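Local coordinates for protein alanine dehydrogenase/pyridine nucleotide transhydrogenase (Mycobacterium smegmatis str. MC2 155, PDB 3P2Y) that probably serves as the alpha 1 subunit of a transhydrogenase that couples hydride transfer between NADH and NADP to proton pumping across the membrane, at residues Val155-Ala160 with Leu331-Met335; Phe266-Thr272 with Ser296-Ala302; Arg36-Pro42 with Ala61-Phe67; Arg170-Met174 with Arg205-Lys209. All blocks are in the same frame, centred on the assembly; numbering follows the deposited sequence. Where two conformers were deposited one is given.

Contact 1: residues Val155-Ala160 with Leu331-Met335; sequences VAGYKA and LPATM. With EDO (1,2-ethanediol), chain G.
Val-155, Ala-156 and Lys-159, on one side of helix 148-167, meet the turn Leu-331 to Met-335 that leads into helix 336-354; both helices pass between the two domains of the alanine dehydrogenase/transhydrogenase fold. The tight part is apolar. The CB of Ala-156 lies 4.0 Å from CB of Leu-331, a closeness that a small residue on the helix permits, and CD1 of Leu-331 reaches on to Ala-156 O and the methyl of Ala-160. Farther along, Met-335 bends at chi3 (83°), bringing its CE to 3.7 Å from CG1 of Val-155 while its sulfur makes a Met-aromatic contact with Tyr-158, SD to CE2 3.5 Å, oblique to the ring. The hydroxyl of Tyr-158 bonds to Val-172 N of the second subunit, so the dimer interface backs this side.

The looser side is polar: Thr-334 is partly exposed, and an ethanediol, probably from the crystallisation liquor, sits there. Lys-159 curls through chi2, chi3 and chi4, and its NZ donates to OG1 of Thr-334 at 2.8 Å, to Ser-166 O of the second subunit and to the diol, which also bonds to Lys-159 O. Thr-334 is a fitting partner, because its hydroxyl can accept from the lysine and still donate within its own turn: OG1 gives its proton to Leu-331 O at 2.6 Å, in the carbonyl plane and on a lone pair.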
loop_
_atom_site.group_PDB
_atom_site.type_symbol
_atom_site.label_atom_id
_atom_site.label_comp_id
_atom_site.label_asym_id
_atom_site.label_seq_id
_atom_site.Cartn_x
_atom_site.Cartn_y
_atom_site.Cartn_z
ATOM N N VAL A 155 7.701 -3.143 -12.065
ATOM C CA VAL A 155 7.503 -2.329 -10.857
ATOM C C VAL A 155 6.035 -1.854 -10.782
ATOM O O VAL A 155 5.430 -1.874 -9.699
ATOM C CB VAL A 155 8.452 -1.115 -10.808
ATOM C CG1 VAL A 155 8.126 -0.226 -9.558
ATOM C CG2 VAL A 155 9.943 -1.599 -10.773
ATOM N N ALA A 156 5.500 -1.399 -11.913
ATOM C CA ALA A 156 4.163 -0.824 -11.930
ATOM C C ALA A 156 3.113 -1.864 -11.542
ATOM O O ALA A 156 2.220 -1.547 -10.747
ATOM C CB ALA A 156 3.845 -0.192 -13.287
ATOM N N GLY A 157 3.234 -3.103 -12.067
ATOM C CA GLY A 157 2.245 -4.139 -11.741
ATOM C C GLY A 157 2.242 -4.455 -10.249
ATOM O O GLY A 157 1.178 -4.633 -9.635
ATOM N N TYR A 158 3.442 -4.545 -9.665
ATOM C CA TYR A 158 3.581 -4.791 -8.215
ATOM C C TYR A 158 2.956 -3.648 -7.405
ATOM O O TYR A 158 2.137 -3.877 -6.495
ATOM C CB TYR A 158 5.082 -4.946 -7.907
ATOM C CG TYR A 158 5.467 -4.918 -6.463
ATOM C CD1 TYR A 158 5.264 -6.027 -5.653
ATOM C CD2 TYR A 158 6.063 -3.782 -5.912
ATOM C CE1 TYR A 158 5.632 -6.009 -4.303
ATOM C CE2 TYR A 158 6.444 -3.752 -4.550
ATOM C CZ TYR A 158 6.239 -4.888 -3.768
ATOM O OH TYR A 158 6.603 -4.892 -2.429
ATOM N N LYS A 159 3.319 -2.410 -7.739
ATOM C CA LYS A 159 2.789 -1.263 -6.961
ATOM C C LYS A 159 1.286 -1.059 -7.202
ATOM O O LYS A 159 0.589 -0.506 -6.326
ATOM C CB LYS A 159 3.563 0.016 -7.292
ATOM C CG LYS A 159 5.028 0.010 -6.798
ATOM C CD LYS A 159 5.178 -0.329 -5.316
ATOM C CE LYS A 159 4.356 0.612 -4.352
ATOM N NZ LYS A 159 5.072 1.995 -4.275
ATOM N N ALA A 160 0.784 -1.495 -8.365
ATOM C CA ALA A 160 -0.685 -1.425 -8.646
ATOM C C ALA A 160 -1.484 -2.247 -7.650
ATOM O O ALA A 160 -2.541 -1.812 -7.161
ATOM C CB ALA A 160 -1.022 -1.878 -10.127
ATOM N N LEU A 331 3.728 4.876 -11.506
ATOM C CA LEU A 331 4.014 3.923 -10.432
ATOM C C LEU A 331 5.519 3.590 -10.239
ATOM O O LEU A 331 5.949 3.393 -9.099
ATOM C CB LEU A 331 3.167 2.653 -10.582
ATOM C CG LEU A 331 1.686 2.905 -10.266
ATOM C CD1 LEU A 331 0.905 1.609 -10.589
ATOM C CD2 LEU A 331 1.453 3.273 -8.774
ATOM N N PRO A 332 6.324 3.546 -11.332
ATOM C CA PRO A 332 7.765 3.337 -11.156
ATOM C C PRO A 332 8.421 4.350 -10.213
ATOM O O PRO A 332 9.277 3.968 -9.393
ATOM C CB PRO A 332 8.310 3.479 -12.603
ATOM C CG PRO A 332 7.197 2.839 -13.413
ATOM C CD PRO A 332 5.961 3.544 -12.765
ATOM N N ALA A 333 7.990 5.617 -10.298
ATOM C CA ALA A 333 8.525 6.666 -9.429
ATOM C C ALA A 333 8.187 6.412 -7.945
ATOM O O ALA A 333 8.887 6.887 -7.061
ATOM C CB ALA A 333 8.013 8.044 -9.866
ATOM N N THR A 334 7.147 5.621 -7.675
ATOM C CA THR A 334 6.781 5.322 -6.283
ATOM C C THR A 334 7.655 4.250 -5.619
ATOM O O THR A 334 7.507 3.982 -4.432
ATOM C CB THR A 334 5.308 4.925 -6.101
ATOM O OG1 THR A 334 5.088 3.591 -6.605
ATOM C CG2 THR A 334 4.374 5.929 -6.800
ATOM N N MET A 335 8.550 3.652 -6.385
ATOM C CA MET A 335 9.447 2.626 -5.827
ATOM C C MET A 335 10.792 2.844 -6.514
ATOM O O MET A 335 11.297 2.011 -7.287
ATOM C CB MET A 335 8.865 1.205 -6.045
ATOM C CG MET A 335 9.526 0.148 -5.090
ATOM S SD MET A 335 8.954 -1.503 -5.554
ATOM C CE MET A 335 10.083 -1.848 -6.883
HETATM C C1 EDO G . 1.577 2.925 -5.239
HETATM O O1 EDO G . 1.210 1.652 -4.680
HETATM C C2 EDO G . 1.834 3.951 -4.117
HETATM O O2 EDO G . 3.050 3.688 -3.366
#

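Contact 2: residues Phe266-Thr272 with Ser296-Ala302; sequences FDIVITT and SVVVDLA
Val-269 bonds to both Val-297 and Val-299 where strands 268-271 and 297-300 run parallel, 12° between their directions, as neighbours in the Rossmann-type sheet of the C-terminal domain; helix 286-290 lies in the beta-alpha-beta crossover joining them. Five backbone hydrogen bonds zip the strands together, from Val-297 N to Asp-267 O at one end to Leu-301 N with Thr-271 O at the other; Val-299 N to Val-269 O measures 2.7 Å. Between these, CA-H...O contacts such as Val-298 CA to Val-269 O (3.2 Å) fill in.

The apolar contacts come from branched residues, which suit extended backbone. Ile-270 packs on Val-299 on the face covered by helix 148-167; Val-269 and Val-298 meet on the reverse face. Beyond the strands, Leu-301 CD1 touches CG2 of Thr-272 at 4.0 Å, the two side chains lying abreast.

Polar groups gather at the C-terminal end. Thr-271 OG1 comes to 3.2 Å from Asp-300 OD1, while it is hydrogen-bonded to OD1 of Asn-308. That same Asp-300 oxygen accepts Ala-302 N at 3.0 Å in an Asx turn and also Asn-308 N; OD2 is held by Thr-312 and Cys-309. So many donors around a buried carboxylate probably stabilise Asp-300 as the anion.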
loop_
_atom_site.group_PDB
_atom_site.type_symbol
_atom_site.label_atom_id
_atom_site.label_comp_id
_atom_site.label_asym_id
_atom_site.label_seq_id
_atom_site.Cartn_x
_atom_site.Cartn_y
_atom_site.Cartn_z
ATOM N N PHE A 266 -15.741 -8.878 -8.906
ATOM C CA PHE A 266 -14.394 -8.799 -8.296
ATOM C C PHE A 266 -14.250 -7.655 -7.307
ATOM O O PHE A 266 -14.885 -6.599 -7.478
ATOM C CB PHE A 266 -13.335 -8.680 -9.388
ATOM C CG PHE A 266 -13.133 -9.962 -10.140
ATOM C CD1 PHE A 266 -12.209 -10.892 -9.700
ATOM C CD2 PHE A 266 -13.913 -10.241 -11.265
ATOM C CE1 PHE A 266 -12.038 -12.106 -10.402
ATOM C CE2 PHE A 266 -13.773 -11.449 -11.956
ATOM C CZ PHE A 266 -12.842 -12.375 -11.522
ATOM N N ASP A 267 -13.396 -7.856 -6.298
ATOM C CA ASP A 267 -13.126 -6.816 -5.295
ATOM C C ASP A 267 -12.059 -5.837 -5.743
ATOM O O ASP A 267 -12.063 -4.677 -5.328
ATOM C CB ASP A 267 -12.719 -7.488 -3.956
ATOM C CG ASP A 267 -13.757 -8.488 -3.498
ATOM O OD1 ASP A 267 -14.860 -8.032 -3.090
ATOM O OD2 ASP A 267 -13.484 -9.727 -3.557
ATOM N N ILE A 268 -11.115 -6.317 -6.559
ATOM C CA ILE A 268 -10.028 -5.474 -7.052
ATOM C C ILE A 268 -9.915 -5.784 -8.526
ATOM O O ILE A 268 -9.818 -6.951 -8.885
ATOM C CB ILE A 268 -8.674 -5.766 -6.334
ATOM C CG1 ILE A 268 -8.797 -5.416 -4.834
ATOM C CG2 ILE A 268 -7.550 -4.890 -6.962
ATOM C CD1 ILE A 268 -7.589 -5.795 -3.954
ATOM N N VAL A 269 -9.917 -4.743 -9.376
ATOM C CA VAL A 269 -9.744 -4.931 -10.811
ATOM C C VAL A 269 -8.591 -4.026 -11.235
ATOM O O VAL A 269 -8.613 -2.795 -10.974
ATOM C CB VAL A 269 -11.035 -4.553 -11.615
ATOM C CG1 VAL A 269 -10.758 -4.634 -13.139
ATOM C CG2 VAL A 269 -12.209 -5.453 -11.204
ATOM N N ILE A 270 -7.575 -4.627 -11.866
ATOM C CA ILE A 270 -6.405 -3.873 -12.306
ATOM C C ILE A 270 -6.400 -3.926 -13.823
ATOM O O ILE A 270 -6.472 -5.011 -14.410
ATOM C CB ILE A 270 -5.105 -4.487 -11.726
ATOM C CG1 ILE A 270 -5.180 -4.479 -10.190
ATOM C CG2 ILE A 270 -3.870 -3.733 -12.243
ATOM C CD1 ILE A 270 -4.058 -5.178 -9.477
ATOM N N THR A 271 -6.335 -2.751 -14.457
ATOM C CA THR A 271 -6.369 -2.705 -15.927
ATOM C C THR A 271 -5.044 -2.162 -16.449
ATOM O O THR A 271 -4.511 -1.181 -15.910
ATOM C CB THR A 271 -7.562 -1.852 -16.456
ATOM O OG1 THR A 271 -7.328 -0.466 -16.174
ATOM C CG2 THR A 271 -8.869 -2.271 -15.755
ATOM N N THR A 272 -4.500 -2.783 -17.497
ATOM C CA THR A 272 -3.120 -2.439 -17.887
ATOM C C THR A 272 -2.963 -2.253 -19.393
ATOM O O THR A 272 -1.859 -1.984 -19.858
ATOM C CB THR A 272 -2.069 -3.520 -17.457
ATOM O OG1 THR A 272 -2.158 -4.660 -18.337
ATOM C CG2 THR A 272 -2.250 -3.986 -15.999
ATOM N N SER A 296 -15.134 -1.970 -3.453
ATOM C CA SER A 296 -14.275 -2.559 -4.499
ATOM C C SER A 296 -13.417 -1.465 -5.121
ATOM O O SER A 296 -13.717 -0.270 -4.965
ATOM C CB SER A 296 -15.118 -3.263 -5.567
ATOM O OG SER A 296 -15.943 -4.267 -4.975
ATOM N N VAL A 297 -12.312 -1.837 -5.758
ATOM C CA VAL A 297 -11.403 -0.830 -6.322
ATOM C C VAL A 297 -11.047 -1.209 -7.755
ATOM O O VAL A 297 -10.771 -2.378 -8.035
ATOM C CB VAL A 297 -10.052 -0.765 -5.520
ATOM C CG1 VAL A 297 -9.106 0.301 -6.092
ATOM C CG2 VAL A 297 -10.289 -0.464 -4.014
ATOM N N VAL A 298 -11.026 -0.211 -8.641
ATOM C CA VAL A 298 -10.493 -0.359 -9.982
ATOM C C VAL A 298 -9.198 0.440 -10.029
ATOM O O VAL A 298 -9.208 1.661 -9.780
ATOM C CB VAL A 298 -11.462 0.223 -11.073
ATOM C CG1 VAL A 298 -10.816 0.185 -12.506
ATOM C CG2 VAL A 298 -12.804 -0.540 -11.068
ATOM N N VAL A 299 -8.096 -0.238 -10.347
ATOM C CA VAL A 299 -6.786 0.437 -10.477
ATOM C C VAL A 299 -6.484 0.450 -11.981
ATOM O O VAL A 299 -6.189 -0.582 -12.590
ATOM C CB VAL A 299 -5.668 -0.302 -9.727
ATOM C CG1 VAL A 299 -4.334 0.527 -9.813
ATOM C CG2 VAL A 299 -6.058 -0.564 -8.235
ATOM N N ASP A 300 -6.616 1.627 -12.585
ATOM C CA ASP A 300 -6.475 1.807 -14.034
ATOM C C ASP A 300 -5.089 2.375 -14.294
ATOM O O ASP A 300 -4.779 3.506 -13.879
ATOM C CB ASP A 300 -7.601 2.773 -14.483
ATOM C CG ASP A 300 -7.681 2.980 -15.995
ATOM O OD1 ASP A 300 -6.744 2.646 -16.750
ATOM O OD2 ASP A 300 -8.706 3.577 -16.415
ATOM N N LEU A 301 -4.223 1.590 -14.940
ATOM C CA LEU A 301 -2.853 2.037 -15.198
ATOM C C LEU A 301 -2.708 2.825 -16.489
ATOM O O LEU A 301 -1.619 3.299 -16.798
ATOM C CB LEU A 301 -1.865 0.866 -15.257
ATOM C CG LEU A 301 -1.799 -0.043 -14.012
ATOM C CD1 LEU A 301 -0.563 -0.954 -14.093
ATOM C CD2 LEU A 301 -1.773 0.803 -12.758
ATOM N N ALA A 302 -3.800 2.977 -17.223
ATOM C CA ALA A 302 -3.740 3.561 -18.578
ATOM C C ALA A 302 -4.195 5.039 -18.647
ATOM O O ALA A 302 -4.540 5.541 -19.732
ATOM C CB ALA A 302 -4.553 2.687 -19.556
#

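Contact 3: residues Arg36-Pro42 with Ala61-Phe67; sequences RRVALVP and AGAGALF
Two loops of the N-terminal domain, each following a strand of its parallel sheet and preceding a helix, meet where Arg-36 grips Gly-64 and Pro-42 covers Phe-67. Arg-36 bends at chi3 (61°) and takes the carbonyl oxygen of Gly-64 side-on with two nitrogens, NE at 2.9 Å and NH2 at 3.1 Å; the oxygen lies at the guanidinium edge, slightly out of its plane. Gly-64, with no side chain, lets the backbones approach to 4.1 Å between CA of Arg-36 and its own CA.

Between the loops a water bonds to Ala-61 O and links Arg-36 O to Ala-65 N, which are close but badly aligned for a direct bond; another bridges Arg-37 O and Ala-61 O. Beside them Val-38 sets CG2 anti to its backbone nitrogen, against the methyl of Ala-61 at 3.9 Å. Gly-62 likewise leaves its space to Phe-67 CB.

Tyr-72 of helix 69-74 packs on Val-38, Pro-42 and Phe-67, closing the group from the next element. Pro-42, the first residue of helix 42-50, follows Val-41, whose CG1 approaches the ring obliquely, 3.7 Å from Phe-67 CE2. In the CH-pi contact the proline's CD stands 3.5 Å from the Phe-67 centroid, almost exactly on the ring normal.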
loop_
_atom_site.group_PDB
_atom_site.type_symbol
_atom_site.label_atom_id
_atom_site.label_comp_id
_atom_site.label_asym_id
_atom_site.label_seq_id
_atom_site.Cartn_x
_atom_site.Cartn_y
_atom_site.Cartn_z
ATOM N N ARG A 36 10.819 10.482 -9.429
ATOM C CA ARG A 36 11.821 10.191 -8.402
ATOM C C ARG A 36 12.943 9.270 -8.889
ATOM O O ARG A 36 13.899 9.061 -8.150
ATOM C CB ARG A 36 11.172 9.535 -7.165
ATOM C CG ARG A 36 10.191 10.491 -6.461
ATOM C CD ARG A 36 9.430 9.770 -5.324
ATOM N NE ARG A 36 10.354 9.261 -4.299
ATOM C CZ ARG A 36 10.065 8.315 -3.400
ATOM N NH1 ARG A 36 8.866 7.738 -3.369
ATOM N NH2 ARG A 36 10.995 7.951 -2.526
ATOM N N ARG A 37 12.825 8.717 -10.094
ATOM C CA ARG A 37 13.859 7.829 -10.607
ATOM C C ARG A 37 15.064 8.660 -11.058
ATOM O O ARG A 37 14.967 9.897 -11.261
ATOM C CB ARG A 37 13.341 6.973 -11.787
ATOM C CG ARG A 37 12.242 5.959 -11.359
ATOM C CD ARG A 37 11.557 5.322 -12.571
ATOM N NE ARG A 37 10.798 6.324 -13.306
ATOM C CZ ARG A 37 10.223 6.114 -14.484
ATOM N NH1 ARG A 37 10.332 4.914 -15.073
ATOM N NH2 ARG A 37 9.558 7.105 -15.092
ATOM N N VAL A 38 16.172 7.950 -11.218
ATOM C CA VAL A 38 17.444 8.501 -11.729
ATOM C C VAL A 38 18.038 7.440 -12.662
ATOM O O VAL A 38 17.891 6.251 -12.420
ATOM C CB VAL A 38 18.418 8.819 -10.520
ATOM C CG1 VAL A 38 18.729 7.561 -9.688
ATOM C CG2 VAL A 38 19.726 9.478 -11.028
ATOM N N ALA A 39 18.686 7.852 -13.761
ATOM C CA ALA A 39 19.020 6.866 -14.815
ATOM C C ALA A 39 20.098 5.870 -14.403
ATOM O O ALA A 39 20.062 4.745 -14.858
ATOM C CB ALA A 39 19.417 7.554 -16.135
ATOM N N LEU A 40 21.050 6.291 -13.566
ATOM C CA LEU A 40 22.004 5.342 -12.992
ATOM C C LEU A 40 21.968 5.447 -11.477
ATOM O O LEU A 40 21.870 6.551 -10.935
ATOM C CB LEU A 40 23.440 5.630 -13.474
ATOM C CG LEU A 40 23.724 5.570 -14.979
ATOM C CD1 LEU A 40 25.221 5.841 -15.192
ATOM C CD2 LEU A 40 23.312 4.180 -15.579
ATOM N N VAL A 41 22.046 4.288 -10.804
ATOM C CA VAL A 41 22.150 4.236 -9.352
ATOM C C VAL A 41 23.613 4.026 -8.984
ATOM O O VAL A 41 24.395 3.535 -9.812
ATOM C CB VAL A 41 21.293 3.059 -8.741
ATOM C CG1 VAL A 41 19.791 3.310 -9.011
ATOM C CG2 VAL A 41 21.734 1.700 -9.290
ATOM N N PRO A 42 23.989 4.355 -7.743
ATOM C CA PRO A 42 25.400 4.249 -7.353
ATOM C C PRO A 42 26.053 2.885 -7.625
ATOM O O PRO A 42 27.196 2.845 -8.080
ATOM C CB PRO A 42 25.364 4.578 -5.848
ATOM C CG PRO A 42 24.224 5.618 -5.772
ATOM C CD PRO A 42 23.171 4.914 -6.646
ATOM N N ALA A 61 20.724 14.357 -8.119
ATOM C CA ALA A 61 20.035 13.500 -9.132
ATOM C C ALA A 61 19.392 12.285 -8.465
ATOM O O ALA A 61 18.325 11.835 -8.906
ATOM C CB ALA A 61 20.986 13.031 -10.226
ATOM N N GLY A 62 20.038 11.774 -7.425
ATOM C CA GLY A 62 19.542 10.567 -6.721
ATOM C C GLY A 62 18.632 10.853 -5.548
ATOM O O GLY A 62 18.212 9.921 -4.844
ATOM N N ALA A 63 18.287 12.121 -5.336
ATOM C CA ALA A 63 17.569 12.504 -4.105
ATOM C C ALA A 63 16.161 11.922 -4.014
ATOM O O ALA A 63 15.678 11.592 -2.904
ATOM C CB ALA A 63 17.539 14.035 -3.972
ATOM N N GLY A 64 15.501 11.805 -5.171
ATOM C CA GLY A 64 14.179 11.175 -5.242
ATOM C C GLY A 64 14.210 9.719 -4.787
ATOM O O GLY A 64 13.244 9.232 -4.152
ATOM N N ALA A 65 15.316 9.035 -5.099
ATOM C CA ALA A 65 15.504 7.635 -4.713
ATOM C C ALA A 65 16.235 7.497 -3.359
ATOM O O ALA A 65 16.590 6.400 -2.947
ATOM C CB ALA A 65 16.242 6.849 -5.836
ATOM N N LEU A 66 16.423 8.628 -2.682
ATOM C CA LEU A 66 17.060 8.712 -1.353
ATOM C C LEU A 66 18.567 8.420 -1.314
ATOM O O LEU A 66 19.110 8.091 -0.239
ATOM C CB LEU A 66 16.272 7.905 -0.295
ATOM C CG LEU A 66 14.771 8.241 -0.259
ATOM C CD1 LEU A 66 13.993 7.449 0.826
ATOM C CD2 LEU A 66 14.569 9.730 -0.078
ATOM N N PHE A 67 19.244 8.570 -2.458
ATOM C CA PHE A 67 20.712 8.488 -2.545
ATOM C C PHE A 67 21.277 9.874 -2.268
ATOM O O PHE A 67 20.563 10.874 -2.456
ATOM C CB PHE A 67 21.149 8.068 -3.937
ATOM C CG PHE A 67 20.731 6.668 -4.292
ATOM C CD1 PHE A 67 21.058 5.621 -3.445
ATOM C CD2 PHE A 67 19.987 6.416 -5.448
ATOM C CE1 PHE A 67 20.667 4.313 -3.750
ATOM C CE2 PHE A 67 19.610 5.105 -5.759
ATOM C CZ PHE A 67 19.951 4.079 -4.912
HETATM O O HOH W 1 16.319 10.109 -7.652
HETATM O O HOH W 2 16.504 12.124 -10.871
#

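Contact 4: residues Arg170-Met174 with Arg205-Lys209; sequences RFVPM and RLGAK
The backbone of Pro-173 passes directly by that of Gly-207, CA to CA 4.2 Å, where the loop 170-174 crosses the end of helix 194-206. Gly-207 ends that helix in a Schellman motif, with a positive phi of 110°. Glycine suits the place twice over: it readily takes the positive phi and, lacking a side chain, lets Pro-173 CA come this close. No direct hydrogen bond links the segments, but a water does, accepting from Met-174 N and donating to Gly-207 O at 2.7 Å.

Val-172 supplies the main side-chain contact. Its CG1, placed anti to the backbone nitrogen (chi1 167°), points between the helix end and the chain beyond, 3.9 Å from CB of Leu-206 and 3.8 Å from CB of Ala-208. The small Ala-208 allows this branch to approach its backbone, CG1 to Ala-208 N 3.5 Å. Pro-173 sets its ring against the carbonyl of Leu-206, with CB 3.4 Å from the oxygen; that buried oxygen finds no polar partner in the model.

Ala-165 of helix 148-167 touches both Val-172 and Leu-206, while Tyr-158 of the second subunit packs on Pro-173. The glycine-ended helix turning into strand 209-213 is the helix-to-strand return of the first beta-alpha-beta unit of a Rossmann-type nucleotide-binding fold.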
loop_
_atom_site.group_PDB
_atom_site.type_symbol
_atom_site.label_atom_id
_atom_site.label_comp_id
_atom_site.label_asym_id
_atom_site.label_seq_id
_atom_site.Cartn_x
_atom_site.Cartn_y
_atom_site.Cartn_z
ATOM N N ARG A 170 -11.576 -3.697 2.520
ATOM C CA ARG A 170 -11.584 -5.086 3.016
ATOM C C ARG A 170 -10.171 -5.673 2.935
ATOM O O ARG A 170 -9.348 -5.191 2.138
ATOM C CB ARG A 170 -12.501 -5.926 2.115
ATOM C CG ARG A 170 -14.014 -5.622 2.350
ATOM C CD ARG A 170 -14.931 -6.485 1.497
ATOM N NE ARG A 170 -14.740 -6.317 0.032
ATOM C CZ ARG A 170 -15.274 -5.341 -0.697
ATOM N NH1 ARG A 170 -15.958 -4.331 -0.125
ATOM N NH2 ARG A 170 -15.094 -5.329 -2.010
ATOM N N PHE A 171 -9.926 -6.709 3.745
ATOM C CA PHE A 171 -8.694 -7.499 3.654
ATOM C C PHE A 171 -8.555 -8.110 2.287
ATOM O O PHE A 171 -9.565 -8.456 1.662
ATOM C CB PHE A 171 -8.780 -8.684 4.621
ATOM C CG PHE A 171 -8.453 -8.345 6.055
ATOM C CD1 PHE A 171 -7.138 -8.024 6.447
ATOM C CD2 PHE A 171 -9.462 -8.395 7.031
ATOM C CE1 PHE A 171 -6.832 -7.752 7.812
ATOM C CE2 PHE A 171 -9.172 -8.118 8.404
ATOM C CZ PHE A 171 -7.869 -7.768 8.793
ATOM N N VAL A 172 -7.314 -8.337 1.864
ATOM C CA VAL A 172 -7.082 -9.208 0.711
ATOM C C VAL A 172 -7.063 -10.699 1.133
ATOM O O VAL A 172 -7.784 -11.501 0.526
ATOM C CB VAL A 172 -5.803 -8.807 -0.071
ATOM C CG1 VAL A 172 -5.407 -9.945 -1.071
ATOM C CG2 VAL A 172 -6.040 -7.493 -0.837
ATOM N N PRO A 173 -6.248 -11.072 2.143
ATOM C CA PRO A 173 -6.190 -12.508 2.487
ATOM C C PRO A 173 -7.421 -12.980 3.251
ATOM O O PRO A 173 -8.034 -12.187 3.965
ATOM C CB PRO A 173 -4.974 -12.608 3.423
ATOM C CG PRO A 173 -4.820 -11.202 3.998
ATOM C CD PRO A 173 -5.255 -10.280 2.895
ATOM N N MET A 174 -7.757 -14.260 3.088
ATOM C CA MET A 174 -8.728 -14.902 3.965
ATOM C C MET A 174 -8.146 -14.891 5.382
ATOM O O MET A 174 -6.975 -15.234 5.580
ATOM C CB MET A 174 -8.956 -16.353 3.502
ATOM C CG MET A 174 -10.079 -17.057 4.234
ATOM S SD MET A 174 -9.938 -18.795 3.812
ATOM C CE MET A 174 -8.655 -19.257 4.991
ATOM N N ARG A 205 0.276 -13.558 -3.928
ATOM C CA ARG A 205 1.156 -13.531 -2.740
ATOM C C ARG A 205 0.391 -13.031 -1.531
ATOM O O ARG A 205 0.476 -13.649 -0.427
ATOM C CB ARG A 205 2.360 -12.575 -2.939
ATOM C CG ARG A 205 3.407 -13.049 -3.926
ATOM C CD ARG A 205 4.596 -12.083 -3.937
ATOM N NE ARG A 205 5.411 -12.302 -5.123
ATOM C CZ ARG A 205 6.440 -13.134 -5.165
ATOM N NH1 ARG A 205 6.809 -13.800 -4.062
ATOM N NH2 ARG A 205 7.112 -13.285 -6.303
ATOM N N LEU A 206 -0.358 -11.949 -1.751
ATOM C CA LEU A 206 -1.115 -11.285 -0.694
ATOM C C LEU A 206 -2.349 -12.065 -0.225
ATOM O O LEU A 206 -2.940 -11.719 0.812
ATOM C CB LEU A 206 -1.546 -9.919 -1.151
ATOM C CG LEU A 206 -1.752 -8.812 -0.162
ATOM C CD1 LEU A 206 -0.784 -8.923 1.046
ATOM C CD2 LEU A 206 -1.462 -7.558 -0.963
ATOM N N GLY A 207 -2.703 -13.106 -0.962
ATOM C CA GLY A 207 -3.777 -14.024 -0.569
ATOM C C GLY A 207 -5.040 -13.928 -1.418
ATOM O O GLY A 207 -6.023 -14.628 -1.120
ATOM N N ALA A 208 -5.039 -13.114 -2.480
ATOM C CA ALA A 208 -6.248 -13.008 -3.359
ATOM C C ALA A 208 -6.491 -14.258 -4.202
ATOM O O ALA A 208 -5.549 -14.997 -4.551
ATOM C CB ALA A 208 -6.158 -11.800 -4.279
ATOM N N LYS A 209 -7.770 -14.517 -4.481
ATOM C CA LYS A 209 -8.146 -15.422 -5.577
ATOM C C LYS A 209 -7.974 -14.609 -6.861
ATOM O O LYS A 209 -8.514 -13.507 -6.969
ATOM C CB LYS A 209 -9.606 -15.839 -5.395
HETATM O O HOH W 3 -6.277 -15.949 1.181
#

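In the fold
Contacts 1 and 2 share an apolar seam: Leu-331 CD1 lies 3.5 Å from Leu-301 CD2, and Ala-160 CB 3.8 Å from the same methyl. Contact 1 also touches contact 3, through Pro-332 CB and Arg-37 NH1 at 3.5 Å, and so stands between the two domains, while contacts 2 and 3 are about 29 Å apart between centres. Contact 4 is tied to contact 2 by the salt bridge from Arg-170 NH2 to Asp-267 OD1, 2.9 Å. The second subunit touches contacts 1, 3 and 4 but not 2. Thr-272 touches the probable Rossmann-type glycine-rich turn, though no nucleotide is bound; the side chain of Pro-42 is about 13 Å from a bound calcium ion.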